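Local coordinates for beta-galactosidase (Geobacillus stearothermophilus, PDB 4OIF), which probably hydrolyses terminal non-reducing beta-D-galactose residues in beta-D-galactosides, working as a zinc-containing homotrimer of glycoside hydrolase family 42, at residues A57-E62 and Q134-L139; A375-D380 and R386-V391; D539-H544 and D573-T578. All blocks are in the same frame, centred on the assembly; numbering follows the deposited sequence.

Contact 1. Residues A57-E62 and Q134-L139; sequences ALEPEE and QHINRL
Leu58 ends the short helix 55-58 and leans toward Ile136 of helix 127-144, a small buried contact in the TIM-barrel part of the enzyme that joins a loop after strand 47-50 to a helix lying after strand 83-87. Its CB makes the nearest approach, 4.4 Å from Ile136 CD1, and CD1 of the leucine stands hardly farther from the same methyl, while its side chain also packs on Phe67, Trp69 and Leu70. At Glu59 the chain leaves helical geometry, and the side chain runs out fully extended, CG anti to the backbone N (chi1 -169°), its line crossing that of the isoleucine at a slant. No hydrogen bond crosses between the segments. The buried carboxylate is instead held from its own side of the contact, Trp55 NE1 bonding to OE1 and Gly63 N to OE2, which fixes its rotation and probably helps to offset the cost of burying its charge. Farther along, Glu62 turns to Lys100 in a salt bridge and to Tyr101. Across the way a single methyl group serves both neighbours: Ile136 extends CG1 anti to its nitrogen (chi1 -167°), and CD1 at its tip lies 4.2 Å from Glu59 OE1.

Contact 2. Residues A375-D380 and R386-V391; sequences AVVDHD and RVFQEV
Phe388, near the start of helix 386-399, illustrates how a helix can be seated on the loop that leads into it, here on Val376 and Val377 in the stretch that follows strand 356-359 of the TIM barrel. The aromatic side chain can be followed outward. Its CB lies 4.0 Å from Val376 O. With CG anti to the backbone N (chi1 -171°), one side of the ring is carried over to the loop: CD2 comes to 3.7 Å from Val376 CG1 and also passes near Val376 O, and CE2 follows at 4.0 Å from the same methyl, which meets the ring obliquely. Near the ring plane, Val377 CG2 approaches the edge, 4.4 Å from CE2. The phenylalanine also packs against Leu39 and Leu42 of helix 30-42, and Val377 shares Leu39 with it.

Both methyls of Val376 reach Val391 CG1, each at 4.2 Å, and CG1 meets the ring besides. Val391 stands one helical turn beyond Val387, its side chain crossing that of Val376 at about a right angle; Val376 and Val391 also touch Tyr359 of the strand. Val387 adds CG1, 3.7 Å from Ala375 O. Val376 is about 11 Å, side chain to side chain, from Glu322, the predicted nucleophile. Since no hydrogen bond links the segments, the joint rests on van der Waals contact, methyl to ring and methyl to methyl, with carbon groups of the helix also against the loop carbonyls of Ala375 and Val376.

Contact 3. Residues D539-H544 and D573-T578; sequences DRNSVH and DFYADT
Asn541 and Asp573 bring their CA atoms to 7.4 Å where strand 541-545 passes a loop folded into two overlapping beta turns, type I from Asp573 to Ala576 and type II from Tyr575 to Thr578. The amide of Asn541 reaches into this loop: ND2 lies 3.6 Å from Asp573 CB and 3.7 Å from Tyr575 CE2, with amide and ring planes 26° apart. Tyr575 holds CG between its backbone N and carbonyl carbon (chi1 39°), which brings the ring round to the amide. The polar link is made by a water. It accepts from Asn541 ND2 at 2.8 Å. It donates to Tyr575 OH at 2.6 Å and also to Asp573 OD2. That hydroxyl is bonded to Asp533 as well, while Asp573 OD2 forms a salt bridge with Arg338 of the third subunit. At the other end of the amide, OD1 takes the N-H of Ser542 at 2.8 Å, in the carbonyl plane but from well to the side of the C=O direction (C=O...N 99°). Replacing Asn541 by an alanine would probably leave the water without the N-H it accepts and open a gap beside Asp573 CB and Tyr575 CE2. A water-mediated joint thus ties a strand to the loop entering strand 579-586, in the mixed sheet of the trimerisation domain, beside a subunit interface.

In the fold
From the N terminus, contact 1 closes first, bringing helix 127-144 back to the loop after helix 55-58 over 71 intervening residues. Contact 2 follows as a short local closure, five residues separating its segments, where the chain passes from strand 356-359 into helix 386-399. Both belong to the TIM barrel, their centres 32 Å apart. Contact 3 comes last, in the trimerisation domain, and encloses 28 residues, mostly strand. The three are in series, neither nesting nor crossing, and none touches another within the chain. Contacts 1 and 3 lie 65 Å apart between centres. The trimer nevertheless relates two of them: Arg386 of contact 2 packs on Phe574 of the second subunit, the residue that in contact 3 meets Arg386 of the third.

Contact 1. Residues A57-E62 and Q134-L139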
# COMPACT_ATOMS: atom_id res chain seq x y z
N ALA A 57 -0.22 -24.84 29.62
CA ALA A 57 0.46 -25.16 30.88
C ALA A 57 -0.47 -25.92 31.81
O ALA A 57 -0.01 -26.67 32.67
CB ALA A 57 0.96 -23.89 31.56
N LEU A 58 -1.77 -25.69 31.66
CA LEU A 58 -2.77 -26.33 32.49
C LEU A 58 -3.15 -27.70 31.93
O LEU A 58 -3.41 -28.64 32.68
CB LEU A 58 -4.02 -25.45 32.58
CG LEU A 58 -3.82 -24.16 33.37
CD1 LEU A 58 -5.01 -23.24 33.21
CD2 LEU A 58 -3.61 -24.53 34.83
N GLU A 59 -3.17 -27.81 30.61
CA GLU A 59 -3.52 -29.07 29.97
C GLU A 59 -2.54 -29.31 28.83
O GLU A 59 -2.85 -29.09 27.66
CB GLU A 59 -4.97 -29.04 29.48
CG GLU A 59 -5.55 -30.38 29.03
CD GLU A 59 -7.02 -30.29 28.61
OE1 GLU A 59 -7.56 -29.17 28.55
OE2 GLU A 59 -7.63 -31.35 28.34
N PRO A 60 -1.32 -29.74 29.17
CA PRO A 60 -0.24 -29.90 28.20
C PRO A 60 -0.61 -30.86 27.07
O PRO A 60 -0.27 -30.62 25.91
CB PRO A 60 0.91 -30.44 29.06
CG PRO A 60 0.29 -30.92 30.29
CD PRO A 60 -0.86 -30.04 30.53
N GLU A 61 -1.31 -31.92 27.42
CA GLU A 61 -1.95 -32.78 26.43
C GLU A 61 -3.40 -32.97 26.83
O GLU A 61 -3.75 -32.70 27.98
CB GLU A 61 -1.21 -34.11 26.32
CG GLU A 61 0.21 -33.94 25.82
CD GLU A 61 1.10 -35.10 26.18
OE1 GLU A 61 0.60 -36.05 26.82
OE2 GLU A 61 2.29 -35.05 25.80
N GLU A 62 -4.24 -33.42 25.90
CA GLU A 62 -5.68 -33.53 26.18
C GLU A 62 -5.97 -34.47 27.37
O GLU A 62 -5.44 -35.58 27.45
CB GLU A 62 -6.42 -34.01 24.93
CG GLU A 62 -7.93 -33.75 24.96
CD GLU A 62 -8.60 -34.07 23.65
OE1 GLU A 62 -7.90 -34.54 22.73
OE2 GLU A 62 -9.82 -33.85 23.52
N GLN A 134 -15.61 -24.14 28.03
CA GLN A 134 -16.49 -24.20 29.19
C GLN A 134 -16.00 -25.21 30.21
O GLN A 134 -16.07 -24.97 31.41
CB GLN A 134 -17.92 -24.53 28.80
CG GLN A 134 -18.88 -24.27 29.95
CD GLN A 134 -20.28 -24.79 29.72
OE1 GLN A 134 -20.60 -25.92 30.10
NE2 GLN A 134 -21.12 -23.97 29.12
N HIS A 135 -15.47 -26.34 29.75
CA HIS A 135 -15.05 -27.39 30.68
C HIS A 135 -13.81 -26.99 31.49
O HIS A 135 -13.77 -27.18 32.72
CB HIS A 135 -14.76 -28.69 29.93
CG HIS A 135 -14.32 -29.80 30.83
ND1 HIS A 135 -15.11 -30.28 31.85
CD2 HIS A 135 -13.16 -30.50 30.88
CE1 HIS A 135 -14.46 -31.24 32.48
NE2 HIS A 135 -13.28 -31.40 31.91
N ILE A 136 -12.79 -26.47 30.83
CA ILE A 136 -11.65 -26.03 31.60
C ILE A 136 -12.03 -24.85 32.53
O ILE A 136 -11.53 -24.74 33.65
CB ILE A 136 -10.46 -25.68 30.69
CG1 ILE A 136 -9.20 -25.53 31.53
CG2 ILE A 136 -10.74 -24.43 29.86
CD1 ILE A 136 -7.95 -25.62 30.71
N ASN A 137 -12.95 -24.00 32.09
CA ASN A 137 -13.43 -22.97 32.99
C ASN A 137 -14.03 -23.61 34.23
O ASN A 137 -13.78 -23.18 35.36
CB ASN A 137 -14.45 -22.08 32.30
CG ASN A 137 -13.81 -21.21 31.25
OD1 ASN A 137 -12.64 -21.36 30.94
ND2 ASN A 137 -14.59 -20.29 30.69
N ARG A 138 -14.79 -24.68 34.02
CA ARG A 138 -15.37 -25.40 35.13
C ARG A 138 -14.32 -25.99 36.08
O ARG A 138 -14.46 -25.88 37.29
CB ARG A 138 -16.30 -26.50 34.63
CG ARG A 138 -16.95 -27.30 35.74
CD ARG A 138 -17.99 -28.21 35.17
NE ARG A 138 -19.07 -27.47 34.52
CZ ARG A 138 -20.09 -26.93 35.18
NH1 ARG A 138 -20.16 -27.06 36.50
NH2 ARG A 138 -21.03 -26.26 34.52
N LEU A 139 -13.27 -26.61 35.54
CA LEU A 139 -12.22 -27.16 36.41
C LEU A 139 -11.60 -26.03 37.23
O LEU A 139 -11.35 -26.18 38.43
CB LEU A 139 -11.14 -27.89 35.60
CG LEU A 139 -11.59 -29.17 34.88
CD1 LEU A 139 -10.46 -29.80 34.06
CD2 LEU A 139 -12.16 -30.19 35.85

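Contact 2. Residues A375-D380 and R386-V391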
# COMPACT_ATOMS: atom_id res chain seq x y z
N ALA A 375 7.31 -3.90 31.00
CA ALA A 375 6.88 -4.62 32.18
C ALA A 375 7.47 -3.98 33.42
O ALA A 375 8.39 -3.16 33.33
CB ALA A 375 7.28 -6.09 32.12
N VAL A 376 6.94 -4.35 34.59
CA VAL A 376 7.47 -3.85 35.83
C VAL A 376 8.93 -4.28 35.97
O VAL A 376 9.79 -3.47 36.35
CB VAL A 376 6.65 -4.35 37.02
CG1 VAL A 376 7.30 -3.93 38.34
CG2 VAL A 376 5.23 -3.82 36.93
N VAL A 377 9.21 -5.53 35.63
CA VAL A 377 10.54 -6.09 35.78
C VAL A 377 11.17 -6.37 34.42
O VAL A 377 10.62 -7.10 33.60
CB VAL A 377 10.55 -7.39 36.62
CG1 VAL A 377 11.98 -7.81 36.90
CG2 VAL A 377 9.78 -7.20 37.95
N ASP A 378 12.34 -5.77 34.20
CA ASP A 378 13.09 -5.90 32.97
C ASP A 378 13.86 -7.22 32.94
O ASP A 378 13.81 -8.00 33.89
CB ASP A 378 14.06 -4.73 32.81
CG ASP A 378 14.38 -4.42 31.36
OD1 ASP A 378 14.13 -5.28 30.48
OD2 ASP A 378 14.91 -3.32 31.12
N HIS A 379 14.58 -7.46 31.84
CA HIS A 379 15.37 -8.67 31.70
C HIS A 379 16.49 -8.71 32.72
O HIS A 379 17.01 -9.78 33.03
CB HIS A 379 15.94 -8.79 30.29
CG HIS A 379 14.89 -8.92 29.22
ND1 HIS A 379 14.06 -10.01 29.13
CD2 HIS A 379 14.54 -8.08 28.21
CE1 HIS A 379 13.24 -9.85 28.10
NE2 HIS A 379 13.51 -8.69 27.53
N ASP A 380 16.85 -7.55 33.27
CA ASP A 380 17.96 -7.51 34.21
C ASP A 380 17.53 -7.83 35.64
O ASP A 380 18.37 -8.00 36.52
CB ASP A 380 18.67 -6.14 34.17
CG ASP A 380 17.76 -4.98 34.52
OD1 ASP A 380 16.62 -5.18 35.00
OD2 ASP A 380 18.20 -3.84 34.30
N ARG A 386 14.47 2.60 36.58
CA ARG A 386 13.61 3.77 36.69
C ARG A 386 12.14 3.37 36.53
O ARG A 386 11.25 3.96 37.17
CB ARG A 386 13.99 4.85 35.67
CG ARG A 386 13.64 4.59 34.20
CD ARG A 386 14.00 5.83 33.40
NE ARG A 386 13.66 5.80 31.98
CZ ARG A 386 12.54 6.30 31.45
NH1 ARG A 386 11.62 6.85 32.23
NH2 ARG A 386 12.33 6.24 30.15
N VAL A 387 11.90 2.35 35.72
CA VAL A 387 10.56 1.85 35.51
C VAL A 387 10.04 1.21 36.79
O VAL A 387 8.92 1.52 37.23
CB VAL A 387 10.49 0.84 34.33
CG1 VAL A 387 9.07 0.35 34.14
CG2 VAL A 387 10.95 1.51 33.06
N PHE A 388 10.86 0.35 37.39
CA PHE A 388 10.48 -0.31 38.64
C PHE A 388 10.18 0.72 39.72
O PHE A 388 9.18 0.62 40.44
CB PHE A 388 11.57 -1.27 39.13
CG PHE A 388 11.14 -2.14 40.29
CD1 PHE A 388 11.30 -1.70 41.60
CD2 PHE A 388 10.56 -3.38 40.07
CE1 PHE A 388 10.89 -2.48 42.67
CE2 PHE A 388 10.14 -4.18 41.13
CZ PHE A 388 10.31 -3.73 42.43
N GLN A 389 11.05 1.72 39.82
CA GLN A 389 10.90 2.74 40.85
C GLN A 389 9.65 3.57 40.62
O GLN A 389 8.91 3.85 41.56
CB GLN A 389 12.15 3.63 40.92
CG GLN A 389 13.38 2.93 41.53
CD GLN A 389 13.07 2.23 42.87
OE1 GLN A 389 12.42 2.81 43.75
NE2 GLN A 389 13.53 0.99 43.01
N GLU A 390 9.35 3.96 39.38
CA GLU A 390 8.17 4.78 39.21
C GLU A 390 6.90 3.95 39.45
O GLU A 390 5.91 4.47 39.99
CB GLU A 390 8.12 5.46 37.84
CG GLU A 390 6.96 6.45 37.76
CD GLU A 390 7.14 7.56 36.73
OE1 GLU A 390 8.30 7.79 36.29
OE2 GLU A 390 6.12 8.20 36.38
N VAL A 391 6.93 2.68 39.07
CA VAL A 391 5.83 1.79 39.45
C VAL A 391 5.66 1.74 40.98
O VAL A 391 4.55 1.87 41.48
CB VAL A 391 6.04 0.37 38.89
CG1 VAL A 391 5.09 -0.61 39.56
CG2 VAL A 391 5.83 0.38 37.39

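Contact 3. Residues D539-H544 and D573-T578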
# COMPACT_ATOMS: atom_id res chain seq x y z
N ASP A 539 -9.85 22.75 0.16
CA ASP A 539 -11.05 23.59 0.22
C ASP A 539 -11.20 24.19 1.62
O ASP A 539 -10.84 23.56 2.61
CB ASP A 539 -12.31 22.80 -0.15
CG ASP A 539 -12.34 22.42 -1.62
OD1 ASP A 539 -11.61 23.06 -2.41
OD2 ASP A 539 -13.10 21.49 -1.98
N ARG A 540 -11.73 25.41 1.68
CA ARG A 540 -11.96 26.07 2.96
C ARG A 540 -13.24 26.88 2.89
O ARG A 540 -13.61 27.35 1.82
CB ARG A 540 -10.81 27.00 3.34
CG ARG A 540 -9.50 26.31 3.63
CD ARG A 540 -9.54 25.52 4.93
NE ARG A 540 -8.22 24.99 5.26
CZ ARG A 540 -7.73 23.83 4.81
NH1 ARG A 540 -8.47 23.07 4.01
NH2 ARG A 540 -6.52 23.43 5.17
N ASN A 541 -13.91 27.04 4.02
CA ASN A 541 -14.96 28.03 4.10
C ASN A 541 -14.80 28.71 5.45
O ASN A 541 -13.74 28.62 6.08
CB ASN A 541 -16.36 27.40 3.93
CG ASN A 541 -17.39 28.38 3.28
OD1 ASN A 541 -17.55 29.52 3.72
ND2 ASN A 541 -18.07 27.92 2.23
N SER A 542 -15.84 29.40 5.89
CA SER A 542 -15.82 30.06 7.18
C SER A 542 -17.24 30.40 7.58
O SER A 542 -18.09 30.64 6.72
CB SER A 542 -14.99 31.33 7.14
OG SER A 542 -15.55 32.26 6.23
N VAL A 543 -17.48 30.40 8.89
CA VAL A 543 -18.76 30.78 9.45
C VAL A 543 -18.61 32.03 10.32
O VAL A 543 -17.75 32.11 11.18
CB VAL A 543 -19.37 29.64 10.28
CG1 VAL A 543 -20.62 30.10 11.00
CG2 VAL A 543 -19.67 28.45 9.40
N HIS A 544 -19.45 33.03 10.07
CA HIS A 544 -19.50 34.18 10.95
C HIS A 544 -20.49 33.89 12.06
O HIS A 544 -21.66 33.54 11.79
CB HIS A 544 -19.89 35.44 10.19
CG HIS A 544 -19.56 36.70 10.92
ND1 HIS A 544 -20.45 37.33 11.76
CD2 HIS A 544 -18.42 37.44 10.94
CE1 HIS A 544 -19.88 38.42 12.26
NE2 HIS A 544 -18.65 38.50 11.78
N ASP A 573 -18.46 30.49 -0.97
CA ASP A 573 -19.08 29.48 -1.83
C ASP A 573 -20.56 29.80 -2.11
O ASP A 573 -21.06 30.84 -1.70
CB ASP A 573 -18.95 28.08 -1.21
CG ASP A 573 -18.68 26.99 -2.26
OD1 ASP A 573 -19.25 27.05 -3.37
OD2 ASP A 573 -17.90 26.06 -1.95
N PHE A 574 -21.25 28.91 -2.81
CA PHE A 574 -22.57 29.24 -3.34
C PHE A 574 -23.62 29.40 -2.24
O PHE A 574 -24.65 30.01 -2.48
CB PHE A 574 -23.04 28.21 -4.39
CG PHE A 574 -23.44 26.86 -3.83
CD1 PHE A 574 -22.49 25.85 -3.65
CD2 PHE A 574 -24.77 26.59 -3.53
CE1 PHE A 574 -22.86 24.60 -3.15
CE2 PHE A 574 -25.16 25.33 -3.03
CZ PHE A 574 -24.19 24.34 -2.83
N TYR A 575 -23.37 28.86 -1.05
CA TYR A 575 -24.31 29.00 0.05
C TYR A 575 -23.86 30.08 1.03
O TYR A 575 -24.26 30.08 2.20
CB TYR A 575 -24.50 27.68 0.78
CG TYR A 575 -23.25 26.84 0.94
CD1 TYR A 575 -22.86 25.95 -0.05
CD2 TYR A 575 -22.48 26.92 2.10
CE1 TYR A 575 -21.73 25.17 0.09
CE2 TYR A 575 -21.34 26.16 2.25
CZ TYR A 575 -20.98 25.27 1.24
OH TYR A 575 -19.85 24.49 1.36
N ALA A 576 -23.02 31.00 0.55
CA ALA A 576 -22.59 32.13 1.36
C ALA A 576 -23.78 32.93 1.92
O ALA A 576 -24.80 33.07 1.25
CB ALA A 576 -21.69 33.02 0.56
N ASP A 577 -23.62 33.40 3.15
CA ASP A 577 -24.62 34.19 3.87
C ASP A 577 -25.90 33.42 4.15
O ASP A 577 -26.93 34.02 4.44
CB ASP A 577 -24.95 35.48 3.10
CG ASP A 577 -23.73 36.35 2.89
OD1 ASP A 577 -22.87 36.43 3.79
OD2 ASP A 577 -23.62 36.95 1.81
N THR A 578 -25.84 32.10 4.08
CA THR A 578 -26.99 31.26 4.46
C THR A 578 -26.66 30.67 5.84
O THR A 578 -25.51 30.70 6.24
CB THR A 578 -27.29 30.16 3.41
OG1 THR A 578 -26.16 29.31 3.25
CG2 THR A 578 -27.64 30.78 2.07
O HOH W 1 -17.44 25.47 0.92